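Local coordinates for protein AvrA (Salmonella typhimurium, PDB 6BE0) that probably transfers acetyl groups from acetyl-CoA to serine and threonine residues of target proteins, as a YopJ-family bacterial effector that binds inositol hexakisphosphate, at residues A160-E163 with D169-F172. Residues are numbered along the deposited sequence; the frame is centred on the assembly and turned at random.
Sequences AALE and DCYF
L162, in the last turn of helix 151-164, meets C170 and F172 at the start of strand 170-176, a compact example of a helix side chain packing on the outermost strand of a sheet. The CA atoms of L162 and F172 lie 8.2 Å apart, a separation bridged by side-chain contacts. From the helix backbone the leucine CB heads toward the strand, and the first torsion (chi1 -174°) carries CG onward, extended away from the backbone N, until it comes within 4.2 Å of C170 SG. Beyond CG, the methyl CD2 does the touching: it lies 3.7 Å from C170 SG and 4.0 Å from F172 CB, and so rests between two residues of the strand. Across the two segments the contact is apolar.

C170 and F172 stand two apart and both turn their side chains to the helix, whereas Y171 between them faces away, the usual alternation of an extended strand. The approach of CD2 to the F172 ring is oblique, its closer contact being with the methylene carbon. L162 is buried, with V98 and I101 of helix 94-106 also against it, while F172 reaches back to T158 and K159 and across to V139 and L141 of the neighbouring strand. Such packing belongs to a beta-alpha-beta unit, here strand 136-143, helix 151-164 and strand 170-176, whose two strands run parallel at one margin of the mixed sheet.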
ATOM      1  N   ALA A 160       1.736  -5.446 -19.864  1.00 41.83           N
ATOM      2  CA  ALA A 160       1.152  -5.562 -21.196  1.00 43.40           C
ATOM      3  C   ALA A 160      -0.182  -4.829 -21.281  1.00 42.89           C
ATOM      4  O   ALA A 160      -0.509  -4.240 -22.311  1.00 43.76           O
ATOM      5  CB  ALA A 160       0.972  -7.024 -21.567  1.00 45.02           C
ATOM      6  N   ALA A 161      -0.949  -4.873 -20.195  1.00 41.77           N
ATOM      7  CA  ALA A 161      -2.231  -4.181 -20.136  1.00 41.66           C
ATOM      8  C   ALA A 161      -2.029  -2.687 -20.342  1.00 40.95           C
ATOM      9  O   ALA A 161      -2.817  -2.026 -21.021  1.00 41.51           O
ATOM     10  CB  ALA A 161      -2.920  -4.445 -18.808  1.00 40.94           C
ATOM     11  N   LEU A 162      -0.958  -2.165 -19.753  1.00 41.27           N
ATOM     12  CA  LEU A 162      -0.642  -0.748 -19.844  1.00 40.98           C
ATOM     13  C   LEU A 162      -0.099  -0.392 -21.228  1.00 41.47           C
ATOM     14  O   LEU A 162      -0.405   0.672 -21.766  1.00 41.64           O
ATOM     15  CB  LEU A 162       0.367  -0.363 -18.762  1.00 39.94           C
ATOM     16  CG  LEU A 162       0.692   1.126 -18.619  1.00 39.93           C
ATOM     17  CD1 LEU A 162      -0.554   1.931 -18.285  1.00 39.45           C
ATOM     18  CD2 LEU A 162       1.761   1.331 -17.559  1.00 40.23           C
ATOM     19  N   GLU A 163       0.704  -1.285 -21.799  1.00 52.75           N
ATOM     20  CA  GLU A 163       1.246  -1.076 -23.138  1.00 54.24           C
ATOM     21  C   GLU A 163       0.136  -0.920 -24.176  1.00 55.08           C
ATOM     22  O   GLU A 163       0.288  -0.179 -25.145  1.00 55.90           O
ATOM     23  CB  GLU A 163       2.166  -2.235 -23.533  1.00 55.78           C
ATOM     24  CG  GLU A 163       3.544  -2.192 -22.884  1.00 58.46           C
ATOM     25  CD  GLU A 163       4.397  -3.403 -23.232  1.00 71.06           C
ATOM     26  OE1 GLU A 163       3.909  -4.290 -23.966  1.00 72.55           O
ATOM     27  OE2 GLU A 163       5.557  -3.468 -22.768  1.00 66.93           O
ATOM     28  N   ASP A 169       6.635   6.977 -24.055  1.00 48.07           N
ATOM     29  CA  ASP A 169       7.625   7.093 -22.989  1.00 46.94           C
ATOM     30  C   ASP A 169       7.040   6.755 -21.617  1.00 44.48           C
ATOM     31  O   ASP A 169       7.228   7.494 -20.650  1.00 43.37           O
ATOM     32  CB  ASP A 169       8.215   8.504 -22.978  1.00 47.73           C
ATOM     33  CG  ASP A 169       8.963   8.829 -24.258  1.00 51.21           C
ATOM     34  OD1 ASP A 169      10.094   8.327 -24.428  1.00 56.81           O
ATOM     35  OD2 ASP A 169       8.423   9.586 -25.092  1.00 52.03           O
ATOM     36  N   CYS A 170       6.328   5.633 -21.552  1.00 53.48           N
ATOM     37  CA  CYS A 170       5.698   5.171 -20.320  1.00 47.43           C
ATOM     38  C   CYS A 170       6.422   3.934 -19.796  1.00 47.30           C
ATOM     39  O   CYS A 170       6.542   2.932 -20.503  1.00 48.70           O
ATOM     40  CB  CYS A 170       4.219   4.864 -20.564  1.00 47.26           C
ATOM     41  SG  CYS A 170       3.296   4.381 -19.094  1.00 47.79           S
ATOM     42  N   TYR A 171       6.901   4.012 -18.557  1.00 40.65           N
ATOM     43  CA  TYR A 171       7.697   2.942 -17.964  1.00 40.60           C
ATOM     44  C   TYR A 171       7.018   2.364 -16.726  1.00 38.61           C
ATOM     45  O   TYR A 171       6.574   3.104 -15.846  1.00 37.52           O
ATOM     46  CB  TYR A 171       9.092   3.462 -17.611  1.00 41.27           C
ATOM     47  CG  TYR A 171       9.839   4.014 -18.802  1.00 43.50           C
ATOM     48  CD1 TYR A 171       9.730   5.352 -19.153  1.00 43.70           C
ATOM     49  CD2 TYR A 171      10.643   3.197 -19.582  1.00 45.61           C
ATOM     50  CE1 TYR A 171      10.408   5.860 -20.245  1.00 45.82           C
ATOM     51  CE2 TYR A 171      11.323   3.696 -20.675  1.00 47.89           C
ATOM     52  CZ  TYR A 171      11.203   5.027 -21.002  1.00 47.91           C
ATOM     53  OH  TYR A 171      11.879   5.533 -22.091  1.00 58.21           O
ATOM     54  N   PHE A 172       6.946   1.035 -16.672  1.00 35.67           N
ATOM     55  CA  PHE A 172       6.243   0.335 -15.604  1.00 34.30           C
ATOM     56  C   PHE A 172       7.173  -0.563 -14.792  1.00 34.19           C
ATOM     57  O   PHE A 172       8.107  -1.165 -15.326  1.00 35.42           O
ATOM     58  CB  PHE A 172       5.097  -0.498 -16.181  1.00 34.57           C
ATOM     59  CG  PHE A 172       4.463  -1.429 -15.185  1.00 33.58           C
ATOM     60  CD1 PHE A 172       4.829  -2.763 -15.135  1.00 34.12           C
ATOM     61  CD2 PHE A 172       3.508  -0.967 -14.293  1.00 32.33           C
ATOM     62  CE1 PHE A 172       4.250  -3.620 -14.218  1.00 33.42           C
ATOM     63  CE2 PHE A 172       2.927  -1.819 -13.375  1.00 31.66           C
ATOM     64  CZ  PHE A 172       3.299  -3.148 -13.338  1.00 32.19           C
TER